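Local structure of lipase-esterase related protein (Clostridium acetobutylicum, 3E0X) at residues H23-N28 with G90-G95. The protein is of unknown function but is probably a hydrolase of the alpha/beta hydrolase fold, related to lipases and esterases. Residues are numbered along the deposited sequence; the frame is centred on the assembly and turned at random.
Sequences HGSGCN and GYSMGG. With OXE (ortho-xylene), chain C.
The Tyr91 ring meets Cys27 at its edge, SG lying near the ring plane 4.2 Å from CE2 in a sulfur-aromatic contact. Over the centre of one face sits CB of the next residue, Ser92, and ortho-xylene comes in obliquely, its methyl C2' 3.3 Å from Tyr91 CE2, while His227 O accepts the Tyr91 hydroxyl's hydrogen bond. C2' of the ligand also lies 3.4 Å from Cys27 SG, so both segments line this part of the pocket. His23 starts its side chain away from 90-95, and Asn28 CA lies over the centre of one face of its ring. Between the segments, Ser25 N donates a nearly straight hydrogen bond (164°) to Ser92 OG at 3.1 Å, although the placement of that hydroxyl is less certain. With OG anti to its carbonyl carbon (chi1 -57°), Ser25 sets its hydroxyl against Met93 CB, 3.4 Å away, and binds a water. Gly24 CA approaches Tyr91 O to 3.2 Å. Gly90, Ser92 and Gly94 fit the GxSxG nucleophile elbow of alpha/beta hydrolases; Ser92, with phi +61°, is the probable nucleophile. The elbow links strand 86-91 to helix 93-102, while 23-28 follows the adjacent parallel strand 18-22; helix 165-177 packs on Ser25 and Met93.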
loop_
_atom_site.group_PDB
_atom_site.type_symbol
_atom_site.label_atom_id
_atom_site.label_comp_id
_atom_site.label_asym_id
_atom_site.label_seq_id
_atom_site.Cartn_x
_atom_site.Cartn_y
_atom_site.Cartn_z
ATOM N N HIS A 23 -3.034 2.893 -1.254
ATOM C CA HIS A 23 -3.632 2.156 -0.144
ATOM C C HIS A 23 -3.769 0.666 -0.474
ATOM O O HIS A 23 -3.358 0.203 -1.543
ATOM C CB HIS A 23 -5.000 2.763 0.180
ATOM C CG HIS A 23 -6.005 2.511 -0.887
ATOM N ND1 HIS A 23 -6.383 3.446 -1.835
ATOM C CD2 HIS A 23 -6.700 1.389 -1.172
ATOM C CE1 HIS A 23 -7.296 2.909 -2.634
ATOM N NE2 HIS A 23 -7.479 1.653 -2.268
ATOM N N GLY A 24 -4.395 -0.061 0.441
ATOM C CA GLY A 24 -4.448 -1.517 0.345
ATOM C C GLY A 24 -5.846 -2.088 0.197
ATOM O O GLY A 24 -6.796 -1.405 -0.231
ATOM N N SER A 25 -5.948 -3.370 0.528
ATOM C CA SER A 25 -7.152 -4.144 0.305
ATOM C C SER A 25 -8.317 -3.589 1.087
ATOM O O SER A 25 -8.208 -3.357 2.305
ATOM C CB SER A 25 -6.915 -5.565 0.788
ATOM O OG SER A 25 -5.804 -6.094 0.107
ATOM N N GLY A 26 -9.425 -3.344 0.391
ATOM C CA GLY A 26 -10.674 -3.028 1.086
ATOM C C GLY A 26 -10.674 -1.667 1.762
ATOM O O GLY A 26 -11.570 -1.363 2.574
ATOM N N CYS A 27 -9.670 -0.839 1.482
ATOM C CA CYS A 27 -9.673 0.504 2.055
ATOM C C CYS A 27 -9.526 1.557 0.974
ATOM O O CYS A 27 -9.874 1.301 -0.148
ATOM C CB CYS A 27 -8.717 0.654 3.229
ATOM S SG CYS A 27 -7.034 0.233 2.895
ATOM N N ASN A 28 -9.108 2.750 1.357
ATOM C CA ASN A 28 -9.024 3.878 0.445
ATOM C C ASN A 28 -7.968 4.840 0.984
ATOM O O ASN A 28 -7.278 4.523 1.947
ATOM C CB ASN A 28 -10.393 4.545 0.349
ATOM C CG ASN A 28 -11.021 4.733 1.703
ATOM O OD1 ASN A 28 -10.481 5.441 2.559
ATOM N ND2 ASN A 28 -12.164 4.083 1.919
ATOM N N GLY A 90 3.382 2.251 -0.751
ATOM C CA GLY A 90 2.266 1.341 -0.922
ATOM C C GLY A 90 2.022 0.529 0.332
ATOM O O GLY A 90 2.953 -0.068 0.876
ATOM N N TYR A 91 0.766 0.493 0.770
ATOM C CA TYR A 91 0.397 -0.254 1.964
ATOM C C TYR A 91 -0.408 -1.495 1.627
ATOM O O TYR A 91 -1.315 -1.409 0.807
ATOM C CB TYR A 91 -0.497 0.668 2.815
ATOM C CG TYR A 91 -1.293 -0.002 3.919
ATOM C CD1 TYR A 91 -0.667 -0.773 4.911
ATOM C CD2 TYR A 91 -2.680 0.132 3.973
ATOM C CE1 TYR A 91 -1.393 -1.375 5.958
ATOM C CE2 TYR A 91 -3.433 -0.497 4.989
ATOM C CZ TYR A 91 -2.787 -1.231 5.985
ATOM O OH TYR A 91 -3.508 -1.818 7.000
ATOM N N SER A 92 -0.115 -2.627 2.286
ATOM C CA SER A 92 -0.933 -3.817 2.101
ATOM C C SER A 92 -0.876 -4.236 0.614
ATOM O O SER A 92 0.227 -4.337 0.053
ATOM C CB SER A 92 -2.338 -3.543 2.693
ATOM O OG SER A 92 -3.414 -4.267 2.110
HETATM N N MSE A 93 -2.022 -4.480 -0.011
HETATM C CA MSE A 93 -2.050 -4.745 -1.454
HETATM C C MSE A 93 -1.262 -3.671 -2.240
HETATM O O MSE A 93 -0.612 -3.987 -3.271
HETATM C CB MSE A 93 -3.492 -4.799 -1.979
HETATM C CG MSE A 93 -3.582 -5.161 -3.467
HETATM SE SE MSE A 93 -5.443 -5.285 -4.013
HETATM C CE MSE A 93 -5.907 -3.415 -3.737
ATOM N N GLY A 94 -1.305 -2.428 -1.760
ATOM C CA GLY A 94 -0.566 -1.315 -2.365
ATOM C C GLY A 94 0.927 -1.566 -2.396
ATOM O O GLY A 94 1.610 -1.025 -3.265
ATOM N N GLY A 95 1.445 -2.357 -1.444
ATOM C CA GLY A 95 2.868 -2.738 -1.442
ATOM C C GLY A 95 3.191 -3.522 -2.706
ATOM O O GLY A 95 4.167 -3.230 -3.403
HETATM C C1 OXE C . -5.977 -4.972 4.999
HETATM C C2 OXE C . -6.223 -3.515 4.913
HETATM C C3 OXE C . -7.069 -2.895 5.830
HETATM C C4 OXE C . -7.658 -3.674 6.832
HETATM C C5 OXE C . -7.440 -5.054 6.917
HETATM C C6 OXE C . -6.590 -5.713 6.013
HETATM C "C1'" OXE C . -5.037 -5.614 4.010
HETATM C "C2'" OXE C . -5.571 -2.722 3.823
HETATM O O HOH W 1 -4.423 -7.510 2.044
#